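Long-range contacts in oligopeptide-binding protein AppA (Bacillus subtilis, PDB 1XOC), which binds oligopeptides as the extracellular receptor of an ABC-type oligopeptide permease that supports sporulation and genetic competence in Bacillus subtilis: residues A[31-36]-A[43-48]; A[198-203]-A[216-221]; A[365-370]-A[396-401]. All coordinates share one frame; numbering follows the deposited sequence.

Contacts 1 and 3 are buried, while contact 2 lies farther out and is partly buried. Contact 1 folds the loop 31-36 back on the start of helix 43-52 through one side-chain hydrogen bond and apolar packing. Contact 2 is pure strand pairing, held by four backbone bonds. Contact 3 mixes the two kinds: parallel strands give two backbone bonds, and the helix that follows adds apolar packing. Contacts 1 and 2 share a core in which Ile199 and Tyr219 meet Pro32, Phe35 and Ala44. Contact 1 also touches contact 3, through Trp398 and Ser399. Contacts 2 and 3 do not meet, with nearest atoms about 6 Å apart. The bound peptide lies beside contacts 1 and 3.

Contact 1 (A[31-36]-A[43-48]); sequences EPTLFN and DASTDI. With ZN (zinc ion), chain O.
Thr33 and Ser45 make the hydrogen bond that joins the loop 31-36 to the helix 43-48. The backbone N of Thr33 donates to Ser45 OG at 3.0 Å, and the bond is almost straight, with an angle of 174° at the hydrogen. Ser45 OG lies anti to its own carbonyl carbon (chi1 -58°), which turns it to the loop. The same hydroxyl is hydrogen-bonded to Asp42 OD2, just before the helix, so it is gripped by a backbone N-H of the loop and by the carboxylate of Asp42. Ser45 CB also packs close to the carbonyl oxygen of Leu34.

The apolar contacts lie beside this bond. The Pro32 ring rests against the first two turns of the helix: its CG is 3.6 Å from Ala44 O and 3.9 Å from Ile48 CG1. Ile48 meets Phe35 with its methyl branch. CG2 sits over one face of the ring in a CH-pi contact, 3.8 Å from the centroid and shifted toward the CD2-CE2 rim. The Phe35 torsion (chi1 -42°) sets CG anti to the carbonyl carbon and brings the ring back to the helix. An alanine at Phe35 would take away this face and is likely to open a gap beside Ile48 CG2 and Ile199.

The charged groups are on another side of the helix. Asp47 OD2 binds the zinc ion at 2.3 Å, and three waters are also bound to the metal. One of them donates to Asp43 OD2 at 2.5 Å. Asp43 and Asp47 both form salt bridges with Arg508.

Helix 43-52 thus packs on the loop that follows strand 23-28, over the sheet carrying Ile199 and Tyr219. This forms part of the periplasmic-binding-protein type fold of the family, next to the bound peptide.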
loop_
_atom_site.group_PDB
_atom_site.type_symbol
_atom_site.label_atom_id
_atom_site.label_comp_id
_atom_site.label_asym_id
_atom_site.label_seq_id
_atom_site.Cartn_x
_atom_site.Cartn_y
_atom_site.Cartn_z
ATOM N N GLU A 31 -0.521 3.333 -13.119
ATOM C CA GLU A 31 0.648 4.171 -13.383
ATOM C C GLU A 31 1.104 4.893 -12.138
ATOM O O GLU A 31 0.272 5.430 -11.409
ATOM C CB GLU A 31 0.319 5.196 -14.456
ATOM C CG GLU A 31 1.521 5.927 -15.005
ATOM C CD GLU A 31 1.209 6.643 -16.291
ATOM O OE1 GLU A 31 0.008 6.834 -16.623
ATOM O OE2 GLU A 31 2.186 7.028 -16.959
ATOM N N PRO A 32 2.435 4.937 -11.894
ATOM C CA PRO A 32 2.917 5.748 -10.787
ATOM C C PRO A 32 2.626 7.239 -10.920
ATOM O O PRO A 32 2.262 7.767 -12.030
ATOM C CB PRO A 32 4.438 5.519 -10.811
ATOM C CG PRO A 32 4.625 4.248 -11.552
ATOM C CD PRO A 32 3.552 4.258 -12.594
ATOM N N THR A 33 2.821 7.937 -9.808
ATOM C CA THR A 33 2.642 9.380 -9.730
ATOM C C THR A 33 3.990 10.097 -9.608
ATOM O O THR A 33 4.276 11.034 -10.323
ATOM C CB THR A 33 1.775 9.705 -8.519
ATOM O OG1 THR A 33 0.467 9.189 -8.733
ATOM C CG2 THR A 33 1.568 11.197 -8.361
ATOM N N LEU A 34 4.816 9.636 -8.682
ATOM C CA LEU A 34 6.123 10.218 -8.512
ATOM C C LEU A 34 7.025 9.261 -7.735
ATOM O O LEU A 34 6.547 8.317 -7.163
ATOM C CB LEU A 34 6.015 11.564 -7.793
ATOM C CG LEU A 34 5.857 11.646 -6.274
ATOM C CD1 LEU A 34 5.921 13.020 -5.719
ATOM C CD2 LEU A 34 4.696 10.927 -5.724
ATOM N N PHE A 35 8.322 9.533 -7.718
ATOM C CA PHE A 35 9.290 8.629 -7.106
ATOM C C PHE A 35 9.998 9.341 -5.978
ATOM O O PHE A 35 11.046 9.918 -6.147
ATOM C CB PHE A 35 10.296 8.139 -8.142
ATOM C CG PHE A 35 9.674 7.782 -9.458
ATOM C CD1 PHE A 35 10.084 8.385 -10.614
ATOM C CD2 PHE A 35 8.671 6.857 -9.524
ATOM C CE1 PHE A 35 9.514 8.056 -11.804
ATOM C CE2 PHE A 35 8.101 6.540 -10.712
ATOM C CZ PHE A 35 8.529 7.149 -11.854
ATOM N N ASN A 36 9.369 9.283 -4.825
ATOM C CA ASN A 36 9.866 9.938 -3.630
ATOM C C ASN A 36 9.071 9.451 -2.422
ATOM O O ASN A 36 7.905 9.720 -2.285
ATOM C CB ASN A 36 9.749 11.459 -3.747
ATOM C CG ASN A 36 10.497 12.197 -2.656
ATOM O OD1 ASN A 36 10.567 11.715 -1.506
ATOM N ND2 ASN A 36 11.072 13.369 -2.990
ATOM N N ASP A 43 1.238 1.939 -4.296
ATOM C CA ASP A 43 2.183 0.872 -4.543
ATOM C C ASP A 43 2.922 0.954 -5.877
ATOM O O ASP A 43 4.040 0.511 -6.004
ATOM C CB ASP A 43 1.494 -0.463 -4.462
ATOM C CG ASP A 43 2.375 -1.504 -3.814
ATOM O OD1 ASP A 43 2.968 -1.219 -2.735
ATOM O OD2 ASP A 43 2.491 -2.604 -4.393
ATOM N N ALA A 44 2.314 1.544 -6.886
ATOM C CA ALA A 44 2.980 1.653 -8.172
ATOM C C ALA A 44 4.193 2.571 -8.052
ATOM O O ALA A 44 5.279 2.284 -8.579
ATOM C CB ALA A 44 2.005 2.168 -9.215
ATOM N N SER A 45 4.009 3.717 -7.400
ATOM C CA SER A 45 5.134 4.619 -7.094
ATOM C C SER A 45 6.172 3.888 -6.280
ATOM O O SER A 45 7.349 3.956 -6.584
ATOM C CB SER A 45 4.646 5.895 -6.396
ATOM O OG SER A 45 3.670 6.620 -7.193
ATOM N N THR A 46 5.726 3.169 -5.286
ATOM C CA THR A 46 6.656 2.503 -4.392
ATOM C C THR A 46 7.478 1.427 -5.146
ATOM O O THR A 46 8.668 1.222 -4.871
ATOM C CB THR A 46 5.940 1.928 -3.162
ATOM O OG1 THR A 46 5.313 2.994 -2.440
ATOM C CG2 THR A 46 6.892 1.251 -2.192
ATOM N N ASP A 47 6.855 0.718 -6.082
ATOM C CA ASP A 47 7.586 -0.266 -6.896
ATOM C C ASP A 47 8.801 0.360 -7.592
ATOM O O ASP A 47 9.891 -0.258 -7.638
ATOM C CB ASP A 47 6.705 -0.877 -7.992
ATOM C CG ASP A 47 5.727 -1.923 -7.487
ATOM O OD1 ASP A 47 5.926 -2.527 -6.392
ATOM O OD2 ASP A 47 4.783 -2.156 -8.284
ATOM N N ILE A 48 8.625 1.539 -8.171
ATOM C CA ILE A 48 9.727 2.165 -8.888
ATOM C C ILE A 48 10.784 2.694 -7.881
ATOM O O ILE A 48 12.000 2.551 -8.103
ATOM C CB ILE A 48 9.200 3.253 -9.786
ATOM C CG1 ILE A 48 8.152 2.682 -10.730
ATOM C CG2 ILE A 48 10.356 3.909 -10.551
ATOM C CD1 ILE A 48 8.651 1.710 -11.719
HETATM ZN ZN ZN O . 3.537 -3.998 -7.646
HETATM O O HOH W 1 2.010 -2.640 -6.826
HETATM O O HOH W 2 2.403 -5.743 -8.902
HETATM O O HOH W 3 4.340 -4.859 -9.699
#

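Contact 2 (A[198-203]-A[216-221])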
loop_
_atom_site.group_PDB
_atom_site.type_symbol
_atom_site.label_atom_id
_atom_site.label_comp_id
_atom_site.label_asym_id
_atom_site.label_seq_id
_atom_site.Cartn_x
_atom_site.Cartn_y
_atom_site.Cartn_z
ATOM N N TYR A 198 4.871 3.553 -20.359
ATOM C CA TYR A 198 5.906 2.787 -19.638
ATOM C C TYR A 198 6.947 3.648 -18.952
ATOM O O TYR A 198 7.170 4.775 -19.299
ATOM C CB TYR A 198 6.645 1.829 -20.594
ATOM C CG TYR A 198 7.397 2.543 -21.693
ATOM C CD1 TYR A 198 6.837 2.715 -22.940
ATOM C CD2 TYR A 198 8.674 3.053 -21.466
ATOM C CE1 TYR A 198 7.529 3.381 -23.929
ATOM C CE2 TYR A 198 9.376 3.712 -22.468
ATOM C CZ TYR A 198 8.798 3.869 -23.678
ATOM O OH TYR A 198 9.497 4.541 -24.677
ATOM N N ILE A 199 7.603 3.033 -17.982
ATOM C CA ILE A 199 8.797 3.569 -17.344
ATOM C C ILE A 199 9.898 2.547 -17.617
ATOM O O ILE A 199 9.747 1.367 -17.279
ATOM C CB ILE A 199 8.605 3.707 -15.831
ATOM C CG1 ILE A 199 7.493 4.731 -15.564
ATOM C CG2 ILE A 199 9.915 4.100 -15.163
ATOM C CD1 ILE A 199 6.955 4.731 -14.199
ATOM N N LYS A 200 10.998 3.005 -18.194
ATOM C CA LYS A 200 12.145 2.147 -18.498
ATOM C C LYS A 200 13.313 2.500 -17.597
ATOM O O LYS A 200 13.671 3.667 -17.452
ATOM C CB LYS A 200 12.562 2.329 -19.961
ATOM C CG LYS A 200 13.555 1.252 -20.434
ATOM C CD LYS A 200 13.779 1.405 -21.904
ATOM C CE LYS A 200 15.027 0.674 -22.410
ATOM N NZ LYS A 200 15.543 1.342 -23.655
ATOM N N LEU A 201 13.860 1.479 -16.936
ATOM C CA LEU A 201 15.045 1.590 -16.090
ATOM C C LEU A 201 16.164 0.665 -16.585
ATOM O O LEU A 201 15.886 -0.389 -17.171
ATOM C CB LEU A 201 14.720 1.188 -14.653
ATOM C CG LEU A 201 13.461 1.756 -13.978
ATOM C CD1 LEU A 201 13.326 1.233 -12.589
ATOM C CD2 LEU A 201 13.454 3.255 -13.890
ATOM N N GLU A 202 17.415 1.065 -16.336
ATOM C CA GLU A 202 18.619 0.354 -16.818
ATOM C C GLU A 202 19.426 -0.049 -15.605
ATOM O O GLU A 202 19.464 0.683 -14.605
ATOM C CB GLU A 202 19.510 1.280 -17.657
ATOM C CG GLU A 202 18.921 1.677 -18.958
ATOM C CD GLU A 202 19.876 2.521 -19.820
ATOM O OE1 GLU A 202 20.753 3.202 -19.225
ATOM O OE2 GLU A 202 19.705 2.519 -21.065
ATOM N N ALA A 203 20.108 -1.181 -15.706
ATOM C CA ALA A 203 20.958 -1.656 -14.629
ATOM C C ALA A 203 21.973 -0.617 -14.274
ATOM O O ALA A 203 22.619 -0.054 -15.154
ATOM C CB ALA A 203 21.666 -2.943 -15.022
ATOM N N THR A 216 17.790 -4.403 -18.271
ATOM C CA THR A 216 16.737 -3.419 -18.116
ATOM C C THR A 216 15.486 -3.987 -17.461
ATOM O O THR A 216 15.233 -5.181 -17.508
ATOM C CB THR A 216 16.300 -2.814 -19.488
ATOM O OG1 THR A 216 15.654 -3.818 -20.290
ATOM C CG2 THR A 216 17.477 -2.288 -20.259
ATOM N N VAL A 217 14.734 -3.106 -16.820
ATOM C CA VAL A 217 13.401 -3.404 -16.336
ATOM C C VAL A 217 12.451 -2.339 -16.856
ATOM O O VAL A 217 12.686 -1.157 -16.686
ATOM C CB VAL A 217 13.349 -3.397 -14.810
ATOM C CG1 VAL A 217 11.936 -3.623 -14.327
ATOM C CG2 VAL A 217 14.252 -4.434 -14.254
ATOM N N THR A 218 11.384 -2.781 -17.498
ATOM C CA THR A 218 10.380 -1.883 -18.023
ATOM C C THR A 218 9.067 -2.118 -17.288
ATOM O O THR A 218 8.623 -3.234 -17.170
ATOM C CB THR A 218 10.186 -2.157 -19.521
ATOM O OG1 THR A 218 11.407 -1.917 -20.219
ATOM C CG2 THR A 218 9.210 -1.187 -20.116
ATOM N N TYR A 219 8.475 -1.047 -16.786
ATOM C CA TYR A 219 7.222 -1.109 -16.057
ATOM C C TYR A 219 6.176 -0.589 -17.020
ATOM O O TYR A 219 6.082 0.588 -17.239
ATOM C CB TYR A 219 7.303 -0.201 -14.828
ATOM C CG TYR A 219 6.322 -0.421 -13.690
ATOM C CD1 TYR A 219 5.231 0.397 -13.525
ATOM C CD2 TYR A 219 6.542 -1.395 -12.742
ATOM C CE1 TYR A 219 4.372 0.231 -12.483
ATOM C CE2 TYR A 219 5.683 -1.565 -11.696
ATOM C CZ TYR A 219 4.603 -0.752 -11.561
ATOM O OH TYR A 219 3.733 -0.906 -10.516
ATOM N N LYS A 220 5.419 -1.508 -17.592
ATOM C CA LYS A 220 4.544 -1.193 -18.698
ATOM C C LYS A 220 3.127 -1.009 -18.198
ATOM O O LYS A 220 2.564 -1.902 -17.607
ATOM C CB LYS A 220 4.601 -2.293 -19.749
ATOM C CG LYS A 220 3.880 -1.930 -21.037
ATOM C CD LYS A 220 4.063 -2.981 -22.100
ATOM C CE LYS A 220 3.368 -2.563 -23.385
ATOM N NZ LYS A 220 3.497 -3.613 -24.401
ATOM N N VAL A 221 2.568 0.164 -18.447
ATOM C CA VAL A 221 1.266 0.493 -17.919
ATOM C C VAL A 221 0.164 0.006 -18.845
ATOM O O VAL A 221 0.068 0.429 -19.986
ATOM C CB VAL A 221 1.122 1.999 -17.693
ATOM C CG1 VAL A 221 -0.174 2.288 -17.028
ATOM C CG2 VAL A 221 2.261 2.512 -16.852
#
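Ile199 and Tyr219 form a hydrogen-bonded pair in a beta hairpin with a long connection, the middle of a four-stranded mixed sheet. Strands 198-203 and 216-221 run at 173° to each other, with their axes 4.6 Å apart. Tyr219 N donates to Ile199 O at 2.8 Å, and Ile199 N returns a bond to Tyr219 O at 3.0 Å. Leu201 and Val217 are the second hydrogen-bonded pair and exchange the same two bonds, N to O in each direction.

The side chains alternate between two faces. Ile199, Leu201, Val217 and Tyr219 share the buried one, where CB of Ile199 and CB of Tyr219 are 4.2 Å apart. Tyr198, Lys200, Glu202, Thr216, Thr218 and Lys220 are on the other, partly exposed face. There Lys200 crosses Thr218, and its CG meets OG1 at 3.8 Å. Thr218 CG2 is anti to the backbone N (chi1 of OG1 -61°), and this branch reaches Tyr198 CB at 4.0 Å.

Neighbouring elements fix both strands. Strand 188-194 flanks 198-203, and strand 23-28 flanks 216-221. On the buried face, helix 43-52 packs over the pair: Met51 touches Leu201 and Val217, while Ala44 and Ile48 touch Tyr219. Ile199 CD1 reaches Pro32 and Phe35 in the loop before that helix.

The polar ends of three side chains find partners farther out. Tyr198 OH is hydrogen-bonded to Glu192 OE1, and Thr216 OG1 to Asp23 OD1. The Tyr219 ring leads away from strand 198-203, with CG anti to the backbone N (chi1 -161°). This carries its hydroxyl to the zinc site, where Tyr219 OH lies 2.8 Å from Asp47 OD2, a carboxylate oxygen that binds the metal.

Contact 3 (A[365-370]-A[396-401])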
loop_
_atom_site.group_PDB
_atom_site.type_symbol
_atom_site.label_atom_id
_atom_site.label_comp_id
_atom_site.label_asym_id
_atom_site.label_seq_id
_atom_site.Cartn_x
_atom_site.Cartn_y
_atom_site.Cartn_z
ATOM N N LYS A 365 -16.740 4.255 -6.398
ATOM C CA LYS A 365 -15.595 4.319 -7.295
ATOM C C LYS A 365 -14.651 3.137 -7.116
ATOM O O LYS A 365 -14.531 2.577 -6.011
ATOM C CB LYS A 365 -14.777 5.587 -7.032
ATOM C CG LYS A 365 -15.400 6.863 -7.455
ATOM C CD LYS A 365 -14.526 8.068 -7.104
ATOM C CE LYS A 365 -15.072 9.305 -7.788
ATOM N NZ LYS A 365 -14.379 10.569 -7.399
ATOM N N THR A 366 -13.945 2.778 -8.188
ATOM C CA THR A 366 -12.773 1.897 -8.056
ATOM C C THR A 366 -11.810 2.144 -9.194
ATOM O O THR A 366 -12.130 2.961 -10.087
ATOM C CB THR A 366 -13.150 0.396 -7.988
ATOM O OG1 THR A 366 -12.011 -0.326 -7.466
ATOM C CG2 THR A 366 -13.521 -0.151 -9.318
ATOM N N ASN A 367 -10.667 1.466 -9.207
ATOM C CA ASN A 367 -9.625 1.780 -10.182
ATOM C C ASN A 367 -9.713 1.036 -11.511
ATOM O O ASN A 367 -9.857 -0.190 -11.546
ATOM C CB ASN A 367 -8.224 1.602 -9.579
ATOM C CG ASN A 367 -8.024 0.267 -8.920
ATOM O OD1 ASN A 367 -8.752 -0.086 -7.999
ATOM N ND2 ASN A 367 -7.011 -0.470 -9.374
ATOM N N GLN A 368 -9.631 1.822 -12.601
ATOM C CA GLN A 368 -9.560 1.343 -13.997
ATOM C C GLN A 368 -8.504 0.253 -14.170
ATOM O O GLN A 368 -7.327 0.474 -13.878
ATOM C CB GLN A 368 -9.263 2.517 -14.938
ATOM C CG GLN A 368 -9.311 2.145 -16.422
ATOM C CD GLN A 368 -8.898 3.280 -17.335
ATOM O OE1 GLN A 368 -9.050 3.174 -18.554
ATOM N NE2 GLN A 368 -8.372 4.370 -16.768
ATOM N N GLY A 369 -8.932 -0.906 -14.653
ATOM C CA GLY A 369 -8.029 -1.953 -15.044
ATOM C C GLY A 369 -8.059 -3.134 -14.091
ATOM O O GLY A 369 -7.579 -4.227 -14.427
ATOM N N ASN A 370 -8.623 -2.937 -12.906
ATOM C CA ASN A 370 -8.780 -4.030 -11.984
ATOM C C ASN A 370 -10.176 -4.570 -12.242
ATOM O O ASN A 370 -11.150 -4.083 -11.692
ATOM C CB ASN A 370 -8.574 -3.576 -10.537
ATOM C CG ASN A 370 -8.493 -4.724 -9.560
ATOM O OD1 ASN A 370 -7.656 -4.719 -8.595
ATOM N ND2 ASN A 370 -9.287 -5.721 -9.784
ATOM N N VAL A 396 -12.193 4.870 -12.290
ATOM C CA VAL A 396 -11.301 5.993 -12.470
ATOM C C VAL A 396 -9.851 5.541 -12.547
ATOM O O VAL A 396 -9.438 4.551 -11.936
ATOM C CB VAL A 396 -11.608 7.219 -11.476
ATOM C CG1 VAL A 396 -12.838 7.017 -10.515
ATOM C CG2 VAL A 396 -10.410 7.862 -10.888
ATOM N N GLU A 397 -9.092 6.257 -13.359
ATOM C CA GLU A 397 -7.707 5.916 -13.614
ATOM C C GLU A 397 -6.940 6.005 -12.307
ATOM O O GLU A 397 -7.202 6.881 -11.493
ATOM C CB GLU A 397 -7.134 6.915 -14.634
ATOM C CG GLU A 397 -5.692 6.633 -15.040
ATOM C CD GLU A 397 -4.652 7.268 -14.117
ATOM O OE1 GLU A 397 -3.588 6.630 -13.878
ATOM O OE2 GLU A 397 -4.901 8.405 -13.648
ATOM N N TRP A 398 -6.008 5.081 -12.114
ATOM C CA TRP A 398 -5.327 4.885 -10.821
ATOM C C TRP A 398 -4.729 6.145 -10.221
ATOM O O TRP A 398 -5.061 6.492 -9.104
ATOM C CB TRP A 398 -4.217 3.864 -10.996
ATOM C CG TRP A 398 -3.423 3.595 -9.755
ATOM C CD1 TRP A 398 -2.098 3.847 -9.566
ATOM C CD2 TRP A 398 -3.922 3.072 -8.524
ATOM N NE1 TRP A 398 -1.723 3.465 -8.279
ATOM C CE2 TRP A 398 -2.830 2.990 -7.621
ATOM C CE3 TRP A 398 -5.169 2.628 -8.096
ATOM C CZ2 TRP A 398 -2.978 2.510 -6.324
ATOM C CZ3 TRP A 398 -5.303 2.129 -6.813
ATOM C CH2 TRP A 398 -4.224 2.085 -5.943
ATOM N N SER A 399 -3.873 6.847 -10.963
ATOM C CA SER A 399 -3.205 8.031 -10.415
ATOM C C SER A 399 -4.226 9.077 -9.992
ATOM O O SER A 399 -4.083 9.733 -8.967
ATOM C CB SER A 399 -2.156 8.599 -11.374
ATOM O OG SER A 399 -2.772 9.293 -12.455
ATOM N N ALA A 400 -5.273 9.260 -10.800
ATOM C CA ALA A 400 -6.311 10.192 -10.451
ATOM C C ALA A 400 -7.099 9.791 -9.228
ATOM O O ALA A 400 -7.449 10.642 -8.432
ATOM C CB ALA A 400 -7.240 10.360 -11.620
ATOM N N LEU A 401 -7.434 8.510 -9.101
ATOM C CA LEU A 401 -8.176 8.031 -7.957
ATOM C C LEU A 401 -7.352 8.191 -6.653
ATOM O O LEU A 401 -7.892 8.600 -5.646
ATOM C CB LEU A 401 -8.511 6.550 -8.134
ATOM C CG LEU A 401 -9.449 5.985 -7.103
ATOM C CD1 LEU A 401 -10.690 6.804 -6.975
ATOM C CD2 LEU A 401 -9.799 4.519 -7.423
HETATM O O HOH W 4 -5.663 2.999 -14.239
#
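Asn367 pairs with Val396 in a parallel beta bridge between strands 358-367 and 390-396. Helix 371-385 joins them in a beta-alpha-beta crossover. Val396 N donates to Thr366 O at 2.9 Å. Val396 O receives Gln368 N at 2.8 Å, from 50° out of the carbonyl plane.

The Asn367 side chain runs alongside Trp398. Its CB meets the indole edge at CE3, 3.5 Å away, and also packs on Leu401 CD2. CG sits between the backbone N and carbonyl carbon (chi1 51°), which keeps the amide near CE3 and CZ3; the amide and ring planes are 62° apart. At the tip, OD1 accepts from Arg373 NH1, and ND2 is hydrogen-bonded to the backbone of the bound peptide. The contact therefore lines the peptide site.

Leu401 lays CD2 on the strand backbone, 3.6 Å from Asn367 N. Lys365 runs past Leu401 in the opposite direction, and its NZ reaches Gln404 and Asp411.

Glu397 is the N-cap of helix 398-405. OE1 accepts from Ser399 N, while OE2 takes both Ala400 N and, on its syn lone pair, Ser399 OG at 2.6 Å.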